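Local coordinates for tail protein, 43 kDa (Neisseria meningitidis MC58, PDB 3D37) that is of unknown function but probably serves in a phage-tail assembly, as related baseplate and hub proteins do, at residues V216-Q221 and K264-Q269; W236-P241 and K268-W273. All coordinates share one frame; numbering follows the deposited sequence.

Interactions 1 and 2 fasten one helix, 259-276, to neighbouring strands of the same three-stranded sheet, in which 215-220 is the middle strand and 234-239 an outer, antiparallel partner. Their centres lie about 8 Å apart. Along the chain the two strands come first and the helix last, so both contacts close on the helix, interaction 1 at 264-269 and interaction 2 one turn further on at 268-273. Between the strands F218 N and W236 O are 3.0 Å apart, a probable hydrogen bond, and A266 also touches W236. Both contacts belong to the third, NMB1110-like domain region of the tail protein, where together they make a small sheet-and-helix unit.

Interaction 1. Residues V216-Q221 and K264-Q269; sequences VTFLAQ and KQAKKQ
A buried apolar contact of the helix-on-sheet kind joins F218, on the central strand of a three-stranded sheet, to A266 of the helix 259-276 packed over one face of that sheet. The two residues also mark the closest backbone approach of the segments, with F218 CA and A266 CA 6.5 Å apart. Such proximity suits alanine, whose single methyl group lets the helix lie close to a large flat side chain. F218 points toward the helix from its CA, and CG lies beside the backbone N, anti to the carbonyl carbon (chi1 -66°), which lays the ring flat under A266 CB. This methyl sits over the middle of one ring face, a CH-pi contact only 8° from the ring normal. On the opposite face V216 CG1 sits nearer the rim, so the ring lies between a methyl of its own strand and one from the helix. Q269, a turn after A266, adds a lesser touch: its CB comes obliquely to F218 CE1 at 4.2 Å, while the amide end leads away from the strand. This division suits glutamine, which offers methylene carbon to the ring and keeps its polar group elsewhere. L262 and L270 of the same helix, and V251 and V253, also touch F218. The methyl carbon A266 CB stands 3.3 Å from the centroid of the F218 ring.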
# COMPACT_ATOMS: atom_id res chain seq x y z
N VAL A 216 -27.79 0.62 -40.57
CA VAL A 216 -27.07 1.88 -40.72
C VAL A 216 -27.35 2.38 -42.10
O VAL A 216 -27.10 1.69 -43.08
CB VAL A 216 -25.55 1.73 -40.47
CG1 VAL A 216 -24.83 3.09 -40.70
CG2 VAL A 216 -25.32 1.20 -39.04
N THR A 217 -27.89 3.58 -42.18
CA THR A 217 -28.20 4.16 -43.44
C THR A 217 -27.10 5.16 -43.77
O THR A 217 -26.83 6.08 -43.00
CB THR A 217 -29.65 4.72 -43.43
OG1 THR A 217 -29.82 5.65 -42.35
CG2 THR A 217 -30.65 3.58 -43.22
N PHE A 218 -26.42 4.91 -44.89
CA PHE A 218 -25.33 5.76 -45.37
C PHE A 218 -25.86 6.65 -46.49
O PHE A 218 -26.55 6.16 -47.42
CB PHE A 218 -24.16 4.90 -45.87
CG PHE A 218 -23.46 4.10 -44.78
CD1 PHE A 218 -22.44 4.66 -44.03
CD2 PHE A 218 -23.83 2.78 -44.51
CE1 PHE A 218 -21.77 3.91 -43.02
CE2 PHE A 218 -23.19 2.03 -43.52
CZ PHE A 218 -22.17 2.60 -42.77
N LEU A 219 -25.55 7.95 -46.40
CA LEU A 219 -26.06 8.96 -47.35
C LEU A 219 -24.91 9.70 -47.99
O LEU A 219 -23.88 9.97 -47.35
CB LEU A 219 -26.97 9.98 -46.67
CG LEU A 219 -28.16 9.53 -45.82
CD1 LEU A 219 -28.93 10.84 -45.26
CD2 LEU A 219 -29.08 8.61 -46.67
N ALA A 220 -25.08 10.03 -49.27
CA ALA A 220 -24.14 10.93 -49.94
C ALA A 220 -24.85 11.67 -51.08
O ALA A 220 -25.91 11.25 -51.56
CB ALA A 220 -22.88 10.17 -50.43
N GLN A 221 -24.26 12.80 -51.45
CA GLN A 221 -24.79 13.61 -52.51
C GLN A 221 -23.84 13.48 -53.72
O GLN A 221 -22.62 13.62 -53.56
CB GLN A 221 -24.93 15.06 -52.04
N LYS A 264 -18.11 1.49 -50.86
CA LYS A 264 -16.71 1.31 -50.43
C LYS A 264 -16.42 1.98 -49.08
O LYS A 264 -15.84 1.37 -48.17
CB LYS A 264 -15.75 1.86 -51.50
CG LYS A 264 -14.24 1.66 -51.20
CD LYS A 264 -13.37 2.63 -52.03
CE LYS A 264 -11.85 2.36 -51.90
NZ LYS A 264 -11.23 1.93 -53.21
N GLN A 265 -16.80 3.24 -48.94
CA GLN A 265 -16.46 3.97 -47.71
C GLN A 265 -17.31 3.61 -46.49
O GLN A 265 -16.82 3.69 -45.34
CB GLN A 265 -16.59 5.45 -47.96
CG GLN A 265 -15.61 5.98 -49.02
CD GLN A 265 -15.55 7.49 -48.96
OE1 GLN A 265 -15.16 8.07 -47.92
NE2 GLN A 265 -15.99 8.15 -50.04
N ALA A 266 -18.58 3.26 -46.74
CA ALA A 266 -19.51 2.81 -45.71
C ALA A 266 -18.94 1.54 -45.12
O ALA A 266 -18.94 1.36 -43.92
CB ALA A 266 -20.90 2.53 -46.28
N LYS A 267 -18.47 0.67 -46.00
CA LYS A 267 -17.90 -0.62 -45.61
C LYS A 267 -16.62 -0.45 -44.81
O LYS A 267 -16.37 -1.21 -43.87
CB LYS A 267 -17.69 -1.52 -46.84
CG LYS A 267 -18.94 -2.29 -47.19
CD LYS A 267 -18.82 -3.12 -48.48
CE LYS A 267 -20.06 -3.98 -48.64
NZ LYS A 267 -19.95 -4.98 -49.76
N LYS A 268 -15.83 0.57 -45.13
CA LYS A 268 -14.67 0.84 -44.31
C LYS A 268 -15.12 1.29 -42.93
O LYS A 268 -14.56 0.81 -41.95
CB LYS A 268 -13.68 1.86 -44.91
CG LYS A 268 -12.34 1.87 -44.07
CD LYS A 268 -11.51 3.13 -44.26
CE LYS A 268 -10.07 2.94 -43.69
NZ LYS A 268 -10.01 2.35 -42.34
N GLN A 269 -16.12 2.18 -42.85
CA GLN A 269 -16.68 2.52 -41.52
C GLN A 269 -17.20 1.30 -40.72
O GLN A 269 -17.03 1.23 -39.51
CB GLN A 269 -17.80 3.56 -41.63
CG GLN A 269 -18.35 3.98 -40.25
CD GLN A 269 -17.29 4.70 -39.41
OE1 GLN A 269 -16.69 4.12 -38.47
NE2 GLN A 269 -17.04 5.97 -39.77

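Interaction 2. Residues W236-P241 and K268-W273; sequences WVYKDP and KQLADW
L270 meets Y238 and W236 of the outer strand 234-239, mainly through its CD1 methyl, in a helix-on-sheet contact of partly exposed residues at the surface edge of the unit. The CH-pi part belongs to Y238. L270 CD1 lies over one face of the phenol ring, displaced toward the rim and 24° from the ring normal; it reaches Y238 CD1 at 3.4 Å. The second methyl lies over the same face, on the other half of the ring, L270 CD2 being 3.6 Å from Y238 CD2. Leucine suits this place because its two methyls can span the width of a ring. Y238 has CG anti to its main-chain nitrogen (chi1 162°), which carries the ring out from the strand to where its face meets the leucine methyls. Broad rings suit this strand, since Y238 CA and L270 CA are 9.0 Å apart. The remaining apolar contact uses the indole edge: W236 CH2 is 3.9 Å from L270 CD1, near the ring plane. The ionic part lies within the helix, where K268 NZ and D272 OD1, 3.1 Å apart, form a salt bridge between residues one turn apart (i, i+4), away from the strand. In the fold, L270 also touches F218 on the adjoining strand 215-220, W236 also touches A266, K267 and Q263, and the W273 side chain touches K249 and V251 of strand 249-252, so the helix reaches all three strands.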
# COMPACT_ATOMS: atom_id res chain seq x y z
N TRP A 236 -27.16 3.84 -49.41
CA TRP A 236 -26.93 2.41 -49.24
C TRP A 236 -27.19 2.09 -47.77
O TRP A 236 -26.65 2.74 -46.89
CB TRP A 236 -25.48 2.06 -49.60
CG TRP A 236 -25.20 0.63 -49.40
CD1 TRP A 236 -25.74 -0.40 -50.10
CD2 TRP A 236 -24.38 0.05 -48.38
NE1 TRP A 236 -25.29 -1.60 -49.60
CE2 TRP A 236 -24.46 -1.35 -48.54
CE3 TRP A 236 -23.59 0.57 -47.35
CZ2 TRP A 236 -23.76 -2.24 -47.73
CZ3 TRP A 236 -22.92 -0.31 -46.54
CH2 TRP A 236 -23.00 -1.70 -46.73
N VAL A 237 -28.01 1.09 -47.50
CA VAL A 237 -28.27 0.70 -46.12
C VAL A 237 -27.81 -0.73 -45.82
O VAL A 237 -27.98 -1.65 -46.63
CB VAL A 237 -29.76 0.93 -45.67
CG1 VAL A 237 -30.66 1.22 -46.85
CG2 VAL A 237 -30.27 -0.21 -44.78
N TYR A 238 -27.19 -0.85 -44.65
CA TYR A 238 -26.62 -2.07 -44.18
C TYR A 238 -27.56 -2.56 -43.08
O TYR A 238 -28.14 -1.75 -42.37
CB TYR A 238 -25.20 -1.78 -43.63
CG TYR A 238 -24.65 -2.85 -42.72
CD1 TYR A 238 -24.06 -3.99 -43.24
CD2 TYR A 238 -24.75 -2.73 -41.34
CE1 TYR A 238 -23.57 -5.00 -42.39
CE2 TYR A 238 -24.27 -3.73 -40.49
CZ TYR A 238 -23.68 -4.85 -41.03
OH TYR A 238 -23.19 -5.82 -40.20
N LYS A 239 -27.71 -3.88 -42.97
CA LYS A 239 -28.45 -4.53 -41.87
C LYS A 239 -27.70 -5.79 -41.46
O LYS A 239 -27.17 -6.49 -42.32
CB LYS A 239 -29.90 -4.88 -42.30
CG LYS A 239 -30.51 -3.97 -43.39
CD LYS A 239 -32.01 -4.27 -43.73
CE LYS A 239 -32.22 -5.59 -44.53
NZ LYS A 239 -33.49 -5.60 -45.39
N ASP A 240 -27.59 -6.08 -40.17
CA ASP A 240 -27.25 -7.46 -39.77
C ASP A 240 -28.52 -8.10 -39.21
O ASP A 240 -29.08 -7.61 -38.22
CB ASP A 240 -26.06 -7.59 -38.78
CG ASP A 240 -26.22 -6.74 -37.51
OD1 ASP A 240 -26.96 -5.72 -37.57
OD2 ASP A 240 -25.57 -7.06 -36.48
N PRO A 241 -29.03 -9.15 -39.89
CA PRO A 241 -30.22 -9.79 -39.35
C PRO A 241 -30.03 -10.51 -38.01
O PRO A 241 -31.01 -11.04 -37.48
CB PRO A 241 -30.63 -10.77 -40.48
CG PRO A 241 -29.99 -10.21 -41.72
CD PRO A 241 -28.65 -9.75 -41.19
N LYS A 268 -15.83 0.57 -45.13
CA LYS A 268 -14.67 0.84 -44.31
C LYS A 268 -15.12 1.29 -42.93
O LYS A 268 -14.56 0.81 -41.95
CB LYS A 268 -13.68 1.86 -44.91
CG LYS A 268 -12.34 1.87 -44.07
CD LYS A 268 -11.51 3.13 -44.26
CE LYS A 268 -10.07 2.94 -43.69
NZ LYS A 268 -10.01 2.35 -42.34
N GLN A 269 -16.12 2.18 -42.85
CA GLN A 269 -16.68 2.52 -41.52
C GLN A 269 -17.20 1.30 -40.72
O GLN A 269 -17.03 1.23 -39.51
CB GLN A 269 -17.80 3.56 -41.63
CG GLN A 269 -18.35 3.98 -40.25
CD GLN A 269 -17.29 4.70 -39.41
OE1 GLN A 269 -16.69 4.12 -38.47
NE2 GLN A 269 -17.04 5.97 -39.77
N LEU A 270 -17.87 0.37 -41.41
CA LEU A 270 -18.39 -0.80 -40.73
C LEU A 270 -17.24 -1.63 -40.21
O LEU A 270 -17.37 -2.21 -39.17
CB LEU A 270 -19.30 -1.68 -41.62
CG LEU A 270 -20.69 -1.13 -41.98
CD1 LEU A 270 -21.35 -1.88 -43.18
CD2 LEU A 270 -21.62 -1.11 -40.80
N ALA A 271 -16.11 -1.66 -40.93
CA ALA A 271 -14.96 -2.49 -40.52
C ALA A 271 -14.25 -1.84 -39.35
O ALA A 271 -13.79 -2.51 -38.42
CB ALA A 271 -14.02 -2.73 -41.69
N ASP A 272 -14.20 -0.51 -39.37
CA ASP A 272 -13.62 0.21 -38.26
C ASP A 272 -14.41 -0.03 -36.98
O ASP A 272 -13.85 -0.26 -35.93
CB ASP A 272 -13.56 1.71 -38.57
CG ASP A 272 -12.47 2.07 -39.58
OD1 ASP A 272 -11.59 1.21 -39.90
OD2 ASP A 272 -12.50 3.22 -40.08
N TRP A 273 -15.74 0.02 -37.08
CA TRP A 273 -16.58 -0.25 -35.93
C TRP A 273 -16.40 -1.69 -35.43
O TRP A 273 -16.36 -1.96 -34.22
CB TRP A 273 -18.04 0.02 -36.27
CG TRP A 273 -18.37 1.46 -36.35
CD1 TRP A 273 -17.71 2.48 -35.71
CD2 TRP A 273 -19.46 2.06 -37.06
NE1 TRP A 273 -18.32 3.68 -36.00
CE2 TRP A 273 -19.39 3.46 -36.82
CE3 TRP A 273 -20.48 1.56 -37.88
CZ2 TRP A 273 -20.31 4.36 -37.38
CZ3 TRP A 273 -21.39 2.46 -38.44
CH2 TRP A 273 -21.30 3.85 -38.18